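Local coordinates for protein 3-dehydroshikimate dehydratase (Pseudomonas putida, PDB 5HMQ) that converts 3-dehydroshikimate to protocatechuate, with loss of water, in a metal-dependent N-terminal barrel domain fused to a dioxygenase-like C-terminal domain, at residues Pro290-Tyr295 with Leu465-Ala470; Leu369-Gln374 with Leu411-Gln416. One frame throughout, in Å; residues are numbered along the deposited sequence.

Interaction 1: residues Pro290-Tyr295 with Leu465-Ala470; sequences PPASAY and LFDFAA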
loop_
_atom_site.group_PDB
_atom_site.type_symbol
_atom_site.label_atom_id
_atom_site.label_comp_id
_atom_site.label_asym_id
_atom_site.label_seq_id
_atom_site.Cartn_x
_atom_site.Cartn_y
_atom_site.Cartn_z
ATOM N N PRO C 290 -3.997 31.600 1.519
ATOM C CA PRO C 290 -3.714 32.424 0.338
ATOM C C PRO C 290 -4.130 31.710 -0.934
ATOM O O PRO C 290 -3.909 30.497 -1.074
ATOM C CB PRO C 290 -2.190 32.615 0.391
ATOM C CG PRO C 290 -1.817 32.369 1.808
ATOM C CD PRO C 290 -2.787 31.355 2.325
ATOM N N PRO C 291 -4.763 32.418 -1.870
ATOM C CA PRO C 291 -5.070 31.806 -3.167
ATOM C C PRO C 291 -3.802 31.346 -3.868
ATOM O O PRO C 291 -2.716 31.893 -3.661
ATOM C CB PRO C 291 -5.757 32.939 -3.942
ATOM C CG PRO C 291 -6.294 33.846 -2.883
ATOM C CD PRO C 291 -5.292 33.787 -1.766
ATOM N N ALA C 292 -3.949 30.316 -4.695
ATOM C CA ALA C 292 -2.807 29.778 -5.416
ATOM C C ALA C 292 -2.270 30.800 -6.410
ATOM O O ALA C 292 -3.018 31.592 -6.988
ATOM C CB ALA C 292 -3.191 28.495 -6.150
ATOM N N SER C 293 -0.953 30.787 -6.588
ATOM C CA SER C 293 -0.334 31.618 -7.608
ATOM C C SER C 293 -0.725 31.139 -9.000
ATOM O O SER C 293 -1.016 29.959 -9.219
ATOM C CB SER C 293 1.186 31.603 -7.459
ATOM O OG SER C 293 1.811 32.203 -8.582
ATOM N N ALA C 294 -0.722 32.071 -9.950
ATOM C CA ALA C 294 -0.874 31.710 -11.350
ATOM C C ALA C 294 0.410 31.073 -11.866
ATOM O O ALA C 294 1.509 31.355 -11.378
ATOM C CB ALA C 294 -1.229 32.937 -12.189
ATOM N N TYR C 295 0.266 30.201 -12.861
ATOM C CA TYR C 295 1.390 29.454 -13.406
ATOM C C TYR C 295 1.623 29.819 -14.864
ATOM O O TYR C 295 0.699 30.220 -15.579
ATOM C CB TYR C 295 1.157 27.946 -13.294
ATOM C CG TYR C 295 0.775 27.497 -11.906
ATOM C CD1 TYR C 295 1.697 27.523 -10.870
ATOM C CD2 TYR C 295 -0.511 27.053 -11.631
ATOM C CE1 TYR C 295 1.352 27.118 -9.599
ATOM C CE2 TYR C 295 -0.866 26.646 -10.363
ATOM C CZ TYR C 295 0.069 26.681 -9.350
ATOM O OH TYR C 295 -0.278 26.277 -8.086
ATOM N N LEU C 465 -2.635 22.130 -2.345
ATOM C CA LEU C 465 -1.482 23.021 -2.263
ATOM C C LEU C 465 -1.367 23.927 -3.483
ATOM O O LEU C 465 -0.927 25.074 -3.357
ATOM C CB LEU C 465 -0.193 22.217 -2.089
ATOM C CG LEU C 465 0.206 21.840 -0.659
ATOM C CD1 LEU C 465 -0.640 20.684 -0.143
ATOM C CD2 LEU C 465 1.691 21.509 -0.573
ATOM N N PHE C 466 -1.738 23.436 -4.664
ATOM C CA PHE C 466 -1.523 24.174 -5.903
ATOM C C PHE C 466 -2.811 24.457 -6.665
ATOM O O PHE C 466 -2.753 24.983 -7.784
ATOM C CB PHE C 466 -0.528 23.415 -6.784
ATOM C CG PHE C 466 0.821 23.251 -6.150
ATOM C CD1 PHE C 466 1.736 24.290 -6.170
ATOM C CD2 PHE C 466 1.161 22.073 -5.510
ATOM C CE1 PHE C 466 2.975 24.148 -5.578
ATOM C CE2 PHE C 466 2.396 21.925 -4.915
ATOM C CZ PHE C 466 3.306 22.964 -4.948
ATOM N N ASP C 467 -3.969 24.125 -6.090
ATOM C CA ASP C 467 -5.277 24.430 -6.679
ATOM C C ASP C 467 -5.405 23.861 -8.092
ATOM O O ASP C 467 -5.929 24.511 -8.999
ATOM C CB ASP C 467 -5.550 25.937 -6.666
ATOM C CG ASP C 467 -7.023 26.265 -6.838
ATOM O OD1 ASP C 467 -7.864 25.393 -6.540
ATOM O OD2 ASP C 467 -7.338 27.396 -7.266
ATOM N N PHE C 468 -4.917 22.639 -8.285
ATOM C CA PHE C 468 -5.177 21.926 -9.525
ATOM C C PHE C 468 -6.613 21.410 -9.551
ATOM O O PHE C 468 -7.278 21.292 -8.518
ATOM C CB PHE C 468 -4.196 20.764 -9.697
ATOM C CG PHE C 468 -2.831 21.179 -10.181
ATOM C CD1 PHE C 468 -2.375 22.476 -10.008
ATOM C CD2 PHE C 468 -2.006 20.265 -10.814
ATOM C CE1 PHE C 468 -1.122 22.853 -10.454
ATOM C CE2 PHE C 468 -0.752 20.636 -11.265
ATOM C CZ PHE C 468 -0.310 21.932 -11.084
ATOM N N ALA C 469 -7.087 21.093 -10.753
ATOM C CA ALA C 469 -8.441 20.599 -10.953
ATOM C C ALA C 469 -8.408 19.275 -11.705
ATOM O O ALA C 469 -7.437 18.949 -12.390
ATOM C CB ALA C 469 -9.305 21.617 -11.712
ATOM N N ALA C 470 -9.494 18.517 -11.565
ATOM C CA ALA C 470 -9.631 17.242 -12.258
ATOM C C ALA C 470 -9.683 17.438 -13.770
ATOM O O ALA C 470 -10.190 18.442 -14.276
ATOM C CB ALA C 470 -10.887 16.511 -11.783
#
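Ala-292 and Phe-466 bring the two backbones closest, with CA atoms 5.8 Å apart, and no regular pairing of strands forms between them. The contact joins the two VOC modules of the hydroxyphenylpyruvate dioxygenase-like domain. Pro290-Tyr295 leads into strand 295-304 of the first module. Leu465-Ala470 turns from helix 455-465 into strand 469-474 of the second. The turn passes through Asp-467, which takes a left-handed helical conformation (phi 56°). Its CB rests on the methyl of Ala-292, CB to CB 3.5 Å.

Tyr-295 carries most of the contact. Its CG is anti to the carbonyl carbon (chi1 -51°), and the ring reaches back to the turn. The hydroxyl donates to the main chain there, with Tyr-295 OH 2.8 Å from Phe-466 O. The carbonyl oxygen is met from the side and lies close to the plane of the tyrosine ring. The same hydroxyl sits at the edge of the Phe-466 ring. Phe-468 turns its edge toward one face of the Tyr-295 ring in an offset edge-to-face pair, with planes at 81°. Phe-468 itself packs on Tyr-462 of helix 455-465. Over the opposite face of the tyrosine ring, near its centre, Ser-293 O sits 3.4 Å above the plane.

Interaction 2: residues Leu369-Gln374 with Leu411-Gln416; sequences LRVKDQ and LYLVEQ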
loop_
_atom_site.group_PDB
_atom_site.type_symbol
_atom_site.label_atom_id
_atom_site.label_comp_id
_atom_site.label_asym_id
_atom_site.label_seq_id
_atom_site.Cartn_x
_atom_site.Cartn_y
_atom_site.Cartn_z
ATOM N N LEU C 369 8.564 25.142 -11.297
ATOM C CA LEU C 369 7.340 25.675 -11.871
ATOM C C LEU C 369 7.463 27.186 -12.021
ATOM O O LEU C 369 7.992 27.868 -11.136
ATOM C CB LEU C 369 6.147 25.329 -10.979
ATOM C CG LEU C 369 6.068 23.896 -10.469
ATOM C CD1 LEU C 369 5.002 23.813 -9.381
ATOM C CD2 LEU C 369 5.787 22.901 -11.601
ATOM N N ARG C 370 6.956 27.710 -13.137
ATOM C CA ARG C 370 6.899 29.154 -13.330
ATOM C C ARG C 370 5.670 29.690 -12.617
ATOM O O ARG C 370 4.543 29.462 -13.062
ATOM C CB ARG C 370 6.860 29.508 -14.810
ATOM C CG ARG C 370 8.176 29.369 -15.541
ATOM C CD ARG C 370 8.185 30.238 -16.784
ATOM N NE ARG C 370 9.336 29.961 -17.635
ATOM C CZ ARG C 370 9.290 29.229 -18.743
ATOM N NH1 ARG C 370 8.143 28.695 -19.145
ATOM N NH2 ARG C 370 10.393 29.035 -19.454
ATOM N N VAL C 371 5.877 30.399 -11.515
ATOM C CA VAL C 371 4.786 30.968 -10.735
ATOM C C VAL C 371 4.872 32.485 -10.811
ATOM O O VAL C 371 5.969 33.057 -10.796
ATOM C CB VAL C 371 4.805 30.477 -9.271
ATOM C CG1 VAL C 371 4.580 28.974 -9.220
ATOM C CG2 VAL C 371 6.112 30.849 -8.587
ATOM N N LYS C 372 3.711 33.135 -10.910
ATOM C CA LYS C 372 3.683 34.592 -10.976
ATOM C C LYS C 372 3.940 35.216 -9.612
ATOM O O LYS C 372 4.687 36.195 -9.504
ATOM C CB LYS C 372 2.348 35.072 -11.538
ATOM C CG LYS C 372 2.252 36.576 -11.669
ATOM C CD LYS C 372 1.003 36.977 -12.423
ATOM C CE LYS C 372 1.010 38.455 -12.745
ATOM N NZ LYS C 372 0.188 38.743 -13.951
ATOM N N ASP C 373 3.329 34.665 -8.568
ATOM C CA ASP C 373 3.471 35.163 -7.203
ATOM C C ASP C 373 4.165 34.071 -6.392
ATOM O O ASP C 373 3.520 33.128 -5.925
ATOM C CB ASP C 373 2.110 35.533 -6.618
ATOM C CG ASP C 373 2.218 36.346 -5.341
ATOM O OD1 ASP C 373 3.295 36.339 -4.711
ATOM O OD2 ASP C 373 1.219 36.998 -4.971
ATOM N N GLN C 374 5.480 34.216 -6.218
ATOM C CA GLN C 374 6.262 33.185 -5.544
ATOM C C GLN C 374 5.880 33.059 -4.074
ATOM O O GLN C 374 5.752 31.945 -3.553
ATOM C CB GLN C 374 7.752 33.495 -5.690
ATOM C CG GLN C 374 8.658 32.722 -4.754
ATOM C CD GLN C 374 10.094 33.195 -4.831
ATOM O OE1 GLN C 374 10.854 32.776 -5.706
ATOM N NE2 GLN C 374 10.473 34.083 -3.918
ATOM N N LEU C 411 9.631 20.699 -5.608
ATOM C CA LEU C 411 8.984 21.628 -6.532
ATOM C C LEU C 411 9.524 23.026 -6.258
ATOM O O LEU C 411 9.215 23.620 -5.221
ATOM C CB LEU C 411 7.462 21.593 -6.387
ATOM C CG LEU C 411 6.732 20.305 -6.771
ATOM C CD1 LEU C 411 5.286 20.361 -6.316
ATOM C CD2 LEU C 411 6.803 20.087 -8.274
ATOM N N TYR C 412 10.328 23.547 -7.183
ATOM C CA TYR C 412 10.874 24.891 -7.040
ATOM C C TYR C 412 9.860 25.931 -7.497
ATOM O O TYR C 412 9.190 25.764 -8.519
ATOM C CB TYR C 412 12.158 25.056 -7.851
ATOM C CG TYR C 412 13.206 23.997 -7.620
ATOM C CD1 TYR C 412 13.839 23.868 -6.391
ATOM C CD2 TYR C 412 13.591 23.148 -8.646
ATOM C CE1 TYR C 412 14.808 22.906 -6.186
ATOM C CE2 TYR C 412 14.560 22.193 -8.454
ATOM C CZ TYR C 412 15.164 22.071 -7.224
ATOM O OH TYR C 412 16.129 21.108 -7.035
ATOM N N LEU C 413 9.761 27.017 -6.736
ATOM C CA LEU C 413 8.853 28.118 -7.043
ATOM C C LEU C 413 9.679 29.240 -7.664
ATOM O O LEU C 413 10.264 30.061 -6.952
ATOM C CB LEU C 413 8.120 28.578 -5.788
ATOM C CG LEU C 413 7.433 27.454 -5.006
ATOM C CD1 LEU C 413 6.767 27.992 -3.751
ATOM C CD2 LEU C 413 6.427 26.727 -5.887
ATOM N N VAL C 414 9.721 29.280 -8.994
ATOM C CA VAL C 414 10.565 30.214 -9.730
ATOM C C VAL C 414 9.703 31.375 -10.204
ATOM O O VAL C 414 8.747 31.183 -10.966
ATOM C CB VAL C 414 11.260 29.527 -10.914
ATOM C CG1 VAL C 414 12.092 30.533 -11.695
ATOM C CG2 VAL C 414 12.130 28.382 -10.419
ATOM N N GLU C 415 10.043 32.577 -9.747
ATOM C CA GLU C 415 9.419 33.809 -10.205
ATOM C C GLU C 415 10.275 34.437 -11.300
ATOM O O GLU C 415 11.456 34.725 -11.085
ATOM C CB GLU C 415 9.226 34.778 -9.036
ATOM C CG GLU C 415 7.965 35.626 -9.125
ATOM C CD GLU C 415 7.715 36.424 -7.855
ATOM O OE1 GLU C 415 8.617 37.186 -7.444
ATOM O OE2 GLU C 415 6.626 36.279 -7.260
ATOM N N GLN C 416 9.679 34.618 -12.471
ATOM C CA GLN C 416 10.200 35.433 -13.561
ATOM C C GLN C 416 10.699 36.795 -13.074
ATOM O O GLN C 416 9.989 37.498 -12.349
ATOM C CB GLN C 416 9.107 35.626 -14.631
ATOM C CG GLN C 416 7.719 36.069 -14.102
ATOM C CD GLN C 416 7.087 35.083 -13.122
ATOM O OE1 GLN C 416 7.255 33.868 -13.247
ATOM N NE2 GLN C 416 6.403 35.609 -12.116
#
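Leu-369 and Val-414 exchange main-chain bonds with the neighbouring strand. Leu-369 N donates to Tyr-412 O at 2.9 Å. Val-414 N donates to Leu-369 O at 3.1 Å. Val-371 N then reaches Val-414 O at 3.0 Å. These bonds link strands 363-371 and 410-414, the parallel neighbours within the mixed sheet of the first VOC module, in the manner of the βαβββ units of that superfamily. Leu-369 and Leu-413 face one side of the sheet, Arg-370 and Val-414 the other. The guanidinium of Arg-370 is paired with Glu-299 and Asp-340.

Further along, side chains take part in the bonding. Gln-416 bends back at chi2 (-60°), and its NE2 donates to Val-371 O at 2.9 Å. The bond is bent (141° at the hydrogen), and OE1 lies just as close to Val-371 O without bonding, so the amide placement is doubtful. Glu-415 accepts from the first turn of helix 374-383: its OE2 is a short 2.6 Å from Gln-374 N, met from above the carboxylate plane. Lys-372 O lies near OE2, unbonded. Asp-373 is the N-cap; its OD1 accepts from Ala-376 N and is 4.2 Å from Glu-415 OE2. The helix N-terminus probably eases the repulsion between these two carboxylates.

Overall arrangement
Interaction 2 is nested within the chain loop that interaction 1 closes. Their centres are 12 Å apart and they touch directly. Ala-294 O lies 2.9 Å from Lys-372 N, and Ser-293 OG is 2.9 Å from Asp-373 N; both are probable hydrogen bonds. Interaction 2 is internal to the first VOC module, while interaction 1 ties that module to the second. Neither supplies a metal ligand. His-445, His-523 and Glu-601 bind the magnesium ion of the C-terminal domain. The side chain of His-445 is about 10 Å from that of Phe-468 and about 12 Å from that of Leu-369. The catalytic metal site belongs to the N-terminal barrel.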